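RNA-binding protein, putative (Trypanosoma brucei, PDB 6E4O) probably binds mRNA through this RNA recognition motif domain, one piece of a longer protein of kinetoplastid RNA editing. Local coordinates at residues R25-V30 / A52-E57; L58-S61 / A66-F69. All blocks are in the same frame, centred on the assembly; numbering follows the deposited sequence.

Interaction 1 (R25-V30 / A52-E57); sequences RQAGEV and ARAITE
Ala-27 meets helix 48-57 at Ala-54 and Arg-53. The contact is small and tight, and it is made by packing. The methyl of Ala-27 points at the helix. Its CB lies 3.6 Å from the CB of Ala-54, and just as near the backbone N and CA of that residue. The two backbones can therefore come close: the CA atoms of Ala-27 and Ala-54 are 5.0 Å apart. Ala-54 also rests on Phe-45 of strand 40-45, and Ala-27 on Leu-58, so both methyls are buried.

Arg-53 adds its aliphatic part. Its CG is anti to the backbone N (chi1 -174°), which lays the chain alongside Ala-27. CD comes 3.5 Å from the carbonyl O of Ala-27, and CG packs against the CB of Ala-27 at 4.1 Å. The chain then bends at chi3 (-59°). The carbonyl O of Ala-27 sits at the edge of the guanidinium, near its plane. Arg-53 NE stays 4.2 Å from Ala-27 O, so the touch is made by CD and is not a hydrogen bond.

Polar bonds run within the helix. Arg-53 NH2 forms a salt bridge to Glu-57 OE2 at 3.2 Å, one turn on, which may limit the freedom of the guanidinium. Thr-56 OG1 bonds back to the carbonyl O of Ala-52 at 2.7 Å. That oxygen also takes the backbone N of Thr-56, from the opposite face of its plane.

The contact joins the loop after helix 17-24 to helix 48-57. It belongs to the layer of two helices packed on one face of the sheet in the beta-alpha-beta-beta-alpha-beta fold of an RNA recognition motif.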
loop_
_atom_site.group_PDB
_atom_site.type_symbol
_atom_site.label_atom_id
_atom_site.label_comp_id
_atom_site.label_asym_id
_atom_site.label_seq_id
_atom_site.Cartn_x
_atom_site.Cartn_y
_atom_site.Cartn_z
ATOM N N ARG A 25 4.883 -5.499 1.745
ATOM C CA ARG A 25 5.240 -6.662 2.554
ATOM C C ARG A 25 6.290 -6.281 3.591
ATOM O O ARG A 25 6.562 -7.040 4.515
ATOM C CB ARG A 25 5.750 -7.821 1.690
ATOM C CG ARG A 25 4.651 -8.621 1.003
ATOM C CD ARG A 25 5.128 -10.037 0.702
ATOM N NE ARG A 25 6.086 -10.071 -0.393
ATOM C CZ ARG A 25 7.112 -10.912 -0.473
ATOM N NH1 ARG A 25 7.343 -11.800 0.490
ATOM N NH2 ARG A 25 7.917 -10.853 -1.522
ATOM N N GLN A 26 6.887 -5.102 3.432
ATOM C CA GLN A 26 7.784 -4.574 4.451
ATOM C C GLN A 26 7.049 -4.381 5.772
ATOM O O GLN A 26 7.665 -4.378 6.838
ATOM C CB GLN A 26 8.345 -3.220 4.027
ATOM C CG GLN A 26 9.350 -3.265 2.882
ATOM C CD GLN A 26 9.874 -1.883 2.572
ATOM O OE1 GLN A 26 10.800 -1.405 3.220
ATOM N NE2 GLN A 26 9.260 -1.220 1.598
ATOM N N ALA A 27 5.734 -4.194 5.693
ATOM C CA ALA A 27 4.930 -3.926 6.881
ATOM C C ALA A 27 4.188 -5.162 7.369
ATOM O O ALA A 27 3.855 -5.264 8.546
ATOM C CB ALA A 27 3.946 -2.814 6.608
ATOM N N GLY A 28 3.920 -6.100 6.470
ATOM C CA GLY A 28 3.211 -7.301 6.870
ATOM C C GLY A 28 2.606 -8.054 5.711
ATOM O O GLY A 28 2.859 -7.728 4.560
ATOM N N GLU A 29 1.803 -9.069 6.020
ATOM C CA GLU A 29 1.211 -9.905 4.984
ATOM C C GLU A 29 -0.003 -9.220 4.355
ATOM O O GLU A 29 -0.857 -8.690 5.049
ATOM C CB GLU A 29 0.831 -11.276 5.552
ATOM C CG GLU A 29 0.218 -12.227 4.536
ATOM C CD GLU A 29 0.076 -13.645 5.073
ATOM O OE1 GLU A 29 0.322 -13.857 6.282
ATOM O OE2 GLU A 29 -0.277 -14.548 4.283
ATOM N N VAL A 30 -0.066 -9.245 3.032
ATOM C CA VAL A 30 -1.123 -8.562 2.296
ATOM C C VAL A 30 -2.177 -9.554 1.807
ATOM O O VAL A 30 -1.847 -10.552 1.173
ATOM C CB VAL A 30 -0.521 -7.796 1.094
ATOM C CG1 VAL A 30 -1.618 -7.172 0.243
ATOM C CG2 VAL A 30 0.464 -6.738 1.586
ATOM N N ALA A 52 -1.188 -0.659 10.585
ATOM C CA ALA A 52 -0.629 0.418 11.403
ATOM C C ALA A 52 0.848 0.640 11.100
ATOM O O ALA A 52 1.315 1.784 11.010
ATOM C CB ALA A 52 -0.817 0.101 12.878
ATOM N N ARG A 53 1.578 -0.459 10.960
ATOM C CA ARG A 53 2.995 -0.413 10.619
ATOM C C ARG A 53 3.218 0.213 9.239
ATOM O O ARG A 53 4.163 0.991 9.045
ATOM C CB ARG A 53 3.583 -1.825 10.676
ATOM C CG ARG A 53 5.096 -1.890 10.477
ATOM C CD ARG A 53 5.624 -3.289 10.759
ATOM N NE ARG A 53 5.335 -3.726 12.123
ATOM C CZ ARG A 53 6.066 -3.400 13.185
ATOM N NH1 ARG A 53 5.723 -3.841 14.389
ATOM N NH2 ARG A 53 7.142 -2.636 13.046
ATOM N N ALA A 54 2.352 -0.109 8.279
ATOM C CA ALA A 54 2.498 0.441 6.934
ATOM C C ALA A 54 2.322 1.954 6.951
ATOM O O ALA A 54 3.153 2.687 6.432
ATOM C CB ALA A 54 1.512 -0.221 5.943
ATOM N N ILE A 55 1.237 2.427 7.549
ATOM C CA ILE A 55 0.999 3.859 7.628
ATOM C C ILE A 55 2.089 4.566 8.451
ATOM O O ILE A 55 2.555 5.652 8.095
ATOM C CB ILE A 55 -0.394 4.135 8.220
ATOM C CG1 ILE A 55 -1.465 3.662 7.225
ATOM C CG2 ILE A 55 -0.565 5.613 8.555
ATOM C CD1 ILE A 55 -2.842 3.570 7.816
ATOM N N THR A 56 2.513 3.933 9.537
ATOM C CA THR A 56 3.500 4.530 10.428
ATOM C C THR A 56 4.871 4.606 9.751
ATOM O O THR A 56 5.511 5.654 9.725
ATOM C CB THR A 56 3.634 3.736 11.738
ATOM O OG1 THR A 56 2.402 3.816 12.467
ATOM C CG2 THR A 56 4.757 4.319 12.607
ATOM N N GLU A 57 5.310 3.490 9.188
ATOM C CA GLU A 57 6.700 3.379 8.756
ATOM C C GLU A 57 6.922 3.482 7.253
ATOM O O GLU A 57 8.054 3.642 6.811
ATOM C CB GLU A 57 7.318 2.086 9.296
ATOM C CG GLU A 57 7.250 1.983 10.813
ATOM C CD GLU A 57 8.202 0.950 11.376
ATOM O OE1 GLU A 57 9.262 0.708 10.750
ATOM O OE2 GLU A 57 7.895 0.394 12.449
#

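Interaction 2 (L58-S61 / A66-F69); sequences LQAS and ATLF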
loop_
_atom_site.group_PDB
_atom_site.type_symbol
_atom_site.label_atom_id
_atom_site.label_comp_id
_atom_site.label_asym_id
_atom_site.label_seq_id
_atom_site.Cartn_x
_atom_site.Cartn_y
_atom_site.Cartn_z
ATOM N N LEU A 58 5.860 3.421 6.454
ATOM C CA LEU A 58 6.052 3.447 5.003
ATOM C C LEU A 58 5.413 4.673 4.359
ATOM O O LEU A 58 5.347 4.775 3.147
ATOM C CB LEU A 58 5.521 2.152 4.355
ATOM C CG LEU A 58 6.184 0.825 4.770
ATOM C CD1 LEU A 58 5.485 -0.353 4.090
ATOM C CD2 LEU A 58 7.678 0.810 4.400
ATOM N N GLN A 59 4.964 5.610 5.186
ATOM C CA GLN A 59 4.392 6.849 4.686
ATOM C C GLN A 59 5.421 7.590 3.844
ATOM O O GLN A 59 6.588 7.693 4.231
ATOM C CB GLN A 59 3.944 7.730 5.849
ATOM C CG GLN A 59 3.232 9.016 5.434
ATOM C CD GLN A 59 1.946 8.730 4.688
ATOM O OE1 GLN A 59 1.968 8.360 3.509
ATOM N NE2 GLN A 59 0.823 8.867 5.376
ATOM N N ALA A 60 4.984 8.094 2.696
ATOM C CA ALA A 60 5.841 8.879 1.817
ATOM C C ALA A 60 7.102 8.132 1.375
ATOM O O ALA A 60 8.129 8.747 1.082
ATOM C CB ALA A 60 6.202 10.204 2.477
ATOM N N SER A 61 7.024 6.806 1.316
ATOM C CA SER A 61 8.120 6.023 0.767
ATOM C C SER A 61 8.043 5.989 -0.758
ATOM O O SER A 61 6.974 6.061 -1.342
ATOM C CB SER A 61 8.139 4.602 1.340
ATOM O OG SER A 61 6.919 3.928 1.087
ATOM N N ALA A 66 8.119 6.967 -7.450
ATOM C CA ALA A 66 6.983 7.781 -7.028
ATOM C C ALA A 66 6.763 7.693 -5.522
ATOM O O ALA A 66 6.810 6.605 -4.950
ATOM C CB ALA A 66 5.715 7.335 -7.762
ATOM N N THR A 67 6.497 8.836 -4.891
ATOM C CA THR A 67 6.253 8.890 -3.452
ATOM C C THR A 67 4.808 8.539 -3.149
ATOM O O THR A 67 3.889 9.142 -3.707
ATOM C CB THR A 67 6.515 10.290 -2.899
ATOM O OG1 THR A 67 7.881 10.632 -3.134
ATOM C CG2 THR A 67 6.226 10.340 -1.406
ATOM N N LEU A 68 4.608 7.580 -2.252
ATOM C CA LEU A 68 3.257 7.113 -1.936
ATOM C C LEU A 68 2.686 7.832 -0.729
ATOM O O LEU A 68 3.409 8.149 0.213
ATOM C CB LEU A 68 3.260 5.612 -1.658
ATOM C CG LEU A 68 3.892 4.691 -2.700
ATOM C CD1 LEU A 68 3.755 3.261 -2.242
ATOM C CD2 LEU A 68 3.260 4.888 -4.064
ATOM N N PHE A 69 1.374 8.060 -0.762
ATOM C CA PHE A 69 0.648 8.609 0.370
ATOM C C PHE A 69 -0.285 7.510 0.869
ATOM O O PHE A 69 -1.020 6.920 0.075
ATOM C CB PHE A 69 -0.148 9.845 -0.059
ATOM C CG PHE A 69 -1.001 10.429 1.030
ATOM C CD1 PHE A 69 -0.562 11.519 1.763
ATOM C CD2 PHE A 69 -2.246 9.890 1.320
ATOM C CE1 PHE A 69 -1.345 12.068 2.770
ATOM C CE2 PHE A 69 -3.034 10.436 2.328
ATOM C CZ PHE A 69 -2.586 11.521 3.050
HETATM O O HOH W 1 9.811 8.963 -1.218
#
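Ser-61 and Leu-68 are tied by their backbones. Leu-68 N donates to Ser-61 O at 3.0 Å, and the bond is fairly straight, with 163° at the hydrogen. Beside it, Ala-60 N lies 2.9 Å from Leu-68 O. The same oxygen receives a CA-H...O contact from Ala-60 CA at 3.0 Å.

Residues 58-61 form a type II beta turn. The carbonyl O of Leu-58 accepts two bonds there, from the backbone N and the OG of Ser-61, both on the same face of its plane. Ser-61 OG is 2.7 Å from that oxygen. It is also bonded to His-23 NE2, so the turn is linked to helix 17-24.

The turn leads from helix 48-57 into the short strand 62-63, which pairs with strand 66-70. Strands 62-63 and 66-70 make a small hairpin at this edge of the sheet, and 66-70 is the last strand of the RNA recognition motif.

Side chains pack along both sides of the backbone bonds. At chi1 -61° Thr-67 OG1 is anti to the carbonyl carbon. This puts the CG2 methyl anti to the backbone N, where it touches Ala-60 at both CA and O. Ala-60 CB meets the same methyl at 3.9 Å. Leu-68 leans its CG on Ser-61 O. Its side chain also packs on Leu-20 and His-23 of helix 17-24.

The amide of Gln-59 reaches across through its bend at chi2 (63°). OE1 lies 3.4 Å from Phe-69 CA and approaches the Phe-69 ring obliquely, 4.4 Å from CG. It takes a bond from Leu-70 N and a weak one from Ala-60 N.

One water bridges the segments. It donates to Ala-60 O and is hydrogen-bonded to Thr-67 OG1.

Overall arrangement
Interactions 1 and 2 come in series along the chain, and their centres are 12 Å apart. Both lie in the same RNA recognition motif. Helix 48-57 carries the second segment of interaction 1 and runs directly into the turn that opens interaction 2. The two contacts touch at Leu-58: its CD1 lies 3.8 Å from Ala-27 CB, and its CD2 packs on the amide of Gln-26. Interaction 1 is buried and joins the loop after helix 17-24 to helix 48-57. Interaction 2 is nearer the surface and joins the turn that follows helix 48-57 to strand 66-70. The two contacts thus follow one another where the helix gives way to the sheet.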